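Local coordinates for protein dipeptidase AC. Metallo peptidase. MEROPS family M19 (Rhodobacter sphaeroides, PDB 3LY0) that probably hydrolyses dipeptides as a zinc-dependent metallodipeptidase, and binds two zinc ions and a phosphinate mimic of L-Ala-D-Ala, at residues 86-98 / 142-154. Sequence-based numbering, arbitrary orientation.
Sequences MIRAEQAQPVALA and EAIGADLDALHLF
Ala92 and Ala96, one turn apart on helix 89-98, press against Glu142 and Ala143 in the loop that leads into helix 149-154. The methyl packing is tight here: the CB of Ala92 lies 3.5 Å from the CB of Glu142, and the CB of Ala96 meets that of Ala143 at 3.6 Å. Alanine suits these places because its lone methyl lets helix and loop backbone come close; at Ala89 the CA approaches the Glu142 O to 3.2 Å in a CA-H...O contact. The two helices run almost parallel (7°), but their axes stay 13.2 Å apart, and the loop and the Phe154 ring bridge the interval. Phe154, which also packs on Met138 of the barrel strand 132-139, brings its CZ to 4.0 Å from the CB of Ala96, while exposed Leu97 adds a looser contact (CD2 to Phe154 CZ 4.2 Å).

Gln93, also toward the solvent side, supplies the direct polar link. Its chain, extended beyond CG (chi2 176°), carries NE2 to the Ala143 O at 2.9 Å; the bond is nearly straight at the hydrogen and its acceptor lies in the amide plane, although NE2 sits above the carbonyl plane. A leucine in its place would probably leave this loop carbonyl without its amide donor and put a methyl against it.

At the other end, Glu142 bends at chi2 (92°), its CG passing beside the Ile87 O, and its OE2, in a salt bridge with Arg168, accepts from a water that in turn accepts from the Ile87 N. In this TIM-barrel peptidase, the loop after the strand bearing the zinc ligand Glu139 is therefore joined to helix 89-98 chiefly by close methyl packing and one amide bond, with a water linking Glu142 to Ile87 just ahead of the helix.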
loop_
_atom_site.group_PDB
_atom_site.type_symbol
_atom_site.label_atom_id
_atom_site.label_comp_id
_atom_site.label_asym_id
_atom_site.label_seq_id
_atom_site.Cartn_x
_atom_site.Cartn_y
_atom_site.Cartn_z
ATOM N N MET A 86 20.741 0.535 4.984
ATOM C CA MET A 86 19.985 1.767 5.167
ATOM C C MET A 86 20.347 2.785 4.080
ATOM O O MET A 86 21.507 2.903 3.689
ATOM C CB MET A 86 20.265 2.342 6.572
ATOM C CG MET A 86 19.418 3.568 6.981
ATOM S SD MET A 86 19.688 4.100 8.702
ATOM C CE MET A 86 21.196 3.198 9.049
ATOM N N ILE A 87 19.340 3.495 3.577
ATOM C CA ILE A 87 19.556 4.616 2.669
ATOM C C ILE A 87 19.296 5.890 3.460
ATOM O O ILE A 87 18.267 6.009 4.129
ATOM C CB ILE A 87 18.608 4.545 1.449
ATOM C CG1 ILE A 87 18.829 3.250 0.666
ATOM C CG2 ILE A 87 18.805 5.754 0.531
ATOM C CD1 ILE A 87 17.816 3.033 -0.442
ATOM N N ARG A 88 20.247 6.822 3.436
ATOM C CA ARG A 88 20.103 8.050 4.208
ATOM C C ARG A 88 19.424 9.138 3.381
ATOM O O ARG A 88 19.305 9.011 2.159
ATOM C CB ARG A 88 21.461 8.537 4.722
ATOM C CG ARG A 88 22.156 7.536 5.643
ATOM C CD ARG A 88 21.266 7.121 6.812
ATOM N NE ARG A 88 21.161 8.172 7.817
ATOM C CZ ARG A 88 22.024 8.340 8.815
ATOM N NH1 ARG A 88 21.849 9.326 9.685
ATOM N NH2 ARG A 88 23.060 7.519 8.943
ATOM N N ALA A 89 18.988 10.193 4.056
ATOM C CA ALA A 89 18.222 11.260 3.411
ATOM C C ALA A 89 18.908 11.893 2.192
ATOM O O ALA A 89 18.262 12.145 1.173
ATOM C CB ALA A 89 17.808 12.331 4.435
ATOM N N GLU A 90 20.210 12.148 2.286
ATOM C CA GLU A 90 20.927 12.763 1.175
ATOM C C GLU A 90 20.761 11.990 -0.138
ATOM O O GLU A 90 20.653 12.588 -1.212
ATOM C CB GLU A 90 22.408 12.916 1.532
ATOM C CG GLU A 90 23.263 13.571 0.462
ATOM C CD GLU A 90 24.723 13.642 0.873
ATOM O OE1 GLU A 90 25.174 14.726 1.301
ATOM O OE2 GLU A 90 25.417 12.606 0.785
ATOM N N GLN A 91 20.726 10.660 -0.057
ATOM C CA GLN A 91 20.561 9.829 -1.240
ATOM C C GLN A 91 19.091 9.588 -1.595
ATOM O O GLN A 91 18.735 9.468 -2.769
ATOM C CB GLN A 91 21.265 8.477 -1.043
ATOM C CG GLN A 91 22.779 8.537 -1.209
ATOM C CD GLN A 91 23.443 9.428 -0.179
ATOM O OE1 GLN A 91 23.342 9.190 1.027
ATOM N NE2 GLN A 91 24.124 10.476 -0.651
ATOM N N ALA A 92 18.238 9.504 -0.577
ATOM C CA ALA A 92 16.828 9.207 -0.805
ATOM C C ALA A 92 16.074 10.420 -1.334
ATOM O O ALA A 92 15.131 10.283 -2.118
ATOM C CB ALA A 92 16.173 8.685 0.478
ATOM N N GLN A 93 16.485 11.613 -0.911
ATOM C CA GLN A 93 15.711 12.809 -1.247
ATOM C C GLN A 93 15.540 13.094 -2.740
ATOM O O GLN A 93 14.432 13.381 -3.175
ATOM C CB GLN A 93 16.197 14.039 -0.468
ATOM C CG GLN A 93 15.717 13.995 0.970
ATOM C CD GLN A 93 16.222 15.126 1.824
ATOM O OE1 GLN A 93 17.179 15.819 1.470
ATOM N NE2 GLN A 93 15.584 15.319 2.975
ATOM N N PRO A 94 16.613 12.996 -3.535
ATOM C CA PRO A 94 16.432 13.234 -4.972
ATOM C C PRO A 94 15.466 12.227 -5.609
ATOM O O PRO A 94 14.711 12.569 -6.527
ATOM C CB PRO A 94 17.854 13.073 -5.535
ATOM C CG PRO A 94 18.748 13.392 -4.375
ATOM C CD PRO A 94 18.034 12.865 -3.160
ATOM N N VAL A 95 15.466 10.991 -5.117
ATOM C CA VAL A 95 14.610 9.966 -5.714
ATOM C C VAL A 95 13.160 10.247 -5.325
ATOM O O VAL A 95 12.261 10.181 -6.168
ATOM C CB VAL A 95 15.030 8.527 -5.302
ATOM C CG1 VAL A 95 14.074 7.510 -5.902
ATOM C CG2 VAL A 95 16.451 8.233 -5.761
ATOM N N ALA A 96 12.940 10.584 -4.058
ATOM C CA ALA A 96 11.600 10.889 -3.572
ATOM C C ALA A 96 11.069 12.143 -4.269
ATOM O O ALA A 96 9.887 12.215 -4.622
ATOM C CB ALA A 96 11.600 11.080 -2.062
ATOM N N LEU A 97 11.928 13.149 -4.448
ATOM C CA LEU A 97 11.520 14.337 -5.201
ATOM C C LEU A 97 11.161 13.990 -6.644
ATOM O O LEU A 97 10.196 14.525 -7.179
ATOM C CB LEU A 97 12.591 15.430 -5.166
ATOM C CG LEU A 97 12.762 16.177 -3.844
ATOM C CD1 LEU A 97 13.890 17.186 -3.973
ATOM C CD2 LEU A 97 11.471 16.886 -3.444
ATOM N N ALA A 98 11.937 13.117 -7.281
ATOM C CA ALA A 98 11.624 12.712 -8.646
ATOM C C ALA A 98 10.229 12.103 -8.712
ATOM O O ALA A 98 9.429 12.441 -9.581
ATOM C CB ALA A 98 12.670 11.732 -9.173
ATOM N N GLU A 142 12.884 7.299 4.346
ATOM C CA GLU A 142 14.286 7.666 4.190
ATOM C C GLU A 142 14.490 9.110 3.752
ATOM O O GLU A 142 15.509 9.714 4.082
ATOM C CB GLU A 142 14.965 6.764 3.177
ATOM C CG GLU A 142 15.151 5.345 3.650
ATOM C CD GLU A 142 14.014 4.420 3.275
ATOM O OE1 GLU A 142 12.949 4.881 2.805
ATOM O OE2 GLU A 142 14.205 3.204 3.457
ATOM N N ALA A 143 13.548 9.665 3.000
ATOM C CA ALA A 143 13.678 11.044 2.558
ATOM C C ALA A 143 13.436 12.044 3.686
ATOM O O ALA A 143 13.559 13.249 3.478
ATOM C CB ALA A 143 12.743 11.316 1.396
ATOM N N ILE A 144 13.068 11.543 4.864
ATOM C CA ILE A 144 12.866 12.386 6.038
ATOM C C ILE A 144 14.039 12.197 6.999
ATOM O O ILE A 144 14.311 11.084 7.449
ATOM C CB ILE A 144 11.560 12.010 6.792
ATOM C CG1 ILE A 144 10.367 11.874 5.829
ATOM C CG2 ILE A 144 11.273 13.012 7.911
ATOM C CD1 ILE A 144 10.117 13.102 4.994
ATOM N N GLY A 145 14.761 13.269 7.298
ATOM C CA GLY A 145 15.833 13.157 8.269
ATOM C C GLY A 145 15.289 12.958 9.671
ATOM O O GLY A 145 14.116 13.215 9.929
ATOM N N ALA A 146 16.146 12.511 10.588
ATOM C CA ALA A 146 15.722 12.288 11.971
ATOM C C ALA A 146 15.230 13.573 12.648
ATOM O O ALA A 146 14.438 13.534 13.585
ATOM C CB ALA A 146 16.852 11.646 12.778
ATOM N N ASP A 147 15.691 14.713 12.142
ATOM C CA ASP A 147 15.244 16.022 12.610
ATOM C C ASP A 147 13.775 16.312 12.269
ATOM O O ASP A 147 13.132 17.163 12.889
ATOM C CB ASP A 147 16.139 17.088 11.980
ATOM C CG ASP A 147 16.306 16.870 10.487
ATOM O OD1 ASP A 147 17.273 16.193 10.060
ATOM O OD2 ASP A 147 15.435 17.335 9.745
ATOM N N LEU A 148 13.256 15.589 11.277
ATOM C CA LEU A 148 11.877 15.722 10.805
ATOM C C LEU A 148 11.576 16.965 9.962
ATOM O O LEU A 148 10.425 17.198 9.593
ATOM C CB LEU A 148 10.867 15.622 11.950
ATOM C CG LEU A 148 10.964 14.371 12.826
ATOM C CD1 LEU A 148 9.813 14.338 13.804
ATOM C CD2 LEU A 148 10.956 13.119 11.980
ATOM N N ASP A 149 12.593 17.770 9.663
ATOM C CA ASP A 149 12.342 19.003 8.920
ATOM C C ASP A 149 11.651 18.735 7.593
ATOM O O ASP A 149 10.757 19.485 7.193
ATOM C CB ASP A 149 13.639 19.762 8.651
ATOM C CG ASP A 149 14.063 20.628 9.808
ATOM O OD1 ASP A 149 13.361 20.654 10.844
ATOM O OD2 ASP A 149 15.102 21.300 9.658
ATOM N N ALA A 150 12.074 17.676 6.906
ATOM C CA ALA A 150 11.500 17.377 5.596
ATOM C C ALA A 150 10.078 16.834 5.680
ATOM O O ALA A 150 9.362 16.852 4.694
ATOM C CB ALA A 150 12.392 16.440 4.804
ATOM N N LEU A 151 9.674 16.325 6.843
ATOM C CA LEU A 151 8.284 15.922 7.016
ATOM C C LEU A 151 7.360 17.113 6.783
ATOM O O LEU A 151 6.339 16.998 6.116
ATOM C CB LEU A 151 8.051 15.316 8.408
ATOM C CG LEU A 151 6.652 14.746 8.663
ATOM C CD1 LEU A 151 6.473 13.476 7.852
ATOM C CD2 LEU A 151 6.462 14.447 10.154
ATOM N N HIS A 152 7.740 18.269 7.318
ATOM C CA HIS A 152 6.934 19.463 7.136
ATOM C C HIS A 152 6.954 19.926 5.691
ATOM O O HIS A 152 5.929 20.343 5.157
ATOM C CB HIS A 152 7.398 20.563 8.091
ATOM C CG HIS A 152 7.287 20.168 9.525
ATOM N ND1 HIS A 152 6.140 20.372 10.261
ATOM C CD2 HIS A 152 8.160 19.540 10.348
ATOM C CE1 HIS A 152 6.320 19.899 11.483
ATOM N NE2 HIS A 152 7.538 19.397 11.564
ATOM N N LEU A 153 8.114 19.837 5.049
ATOM C CA LEU A 153 8.212 20.179 3.635
ATOM C C LEU A 153 7.311 19.295 2.781
ATOM O O LEU A 153 6.508 19.797 1.993
ATOM C CB LEU A 153 9.651 20.058 3.145
ATOM C CG LEU A 153 10.634 21.085 3.697
ATOM C CD1 LEU A 153 12.021 20.761 3.184
ATOM C CD2 LEU A 153 10.231 22.479 3.265
ATOM N N PHE A 154 7.427 17.980 2.946
ATOM C CA PHE A 154 6.620 17.073 2.140
ATOM C C PHE A 154 5.135 17.259 2.424
ATOM O O PHE A 154 4.322 17.213 1.511
ATOM C CB PHE A 154 7.063 15.611 2.332
ATOM C CG PHE A 154 8.216 15.208 1.448
ATOM C CD1 PHE A 154 7.997 14.857 0.121
ATOM C CD2 PHE A 154 9.515 15.163 1.943
ATOM C CE1 PHE A 154 9.050 14.482 -0.703
ATOM C CE2 PHE A 154 10.581 14.789 1.128
ATOM C CZ PHE A 154 10.343 14.450 -0.203
HETATM O O HOH W 1 16.683 2.638 4.310
#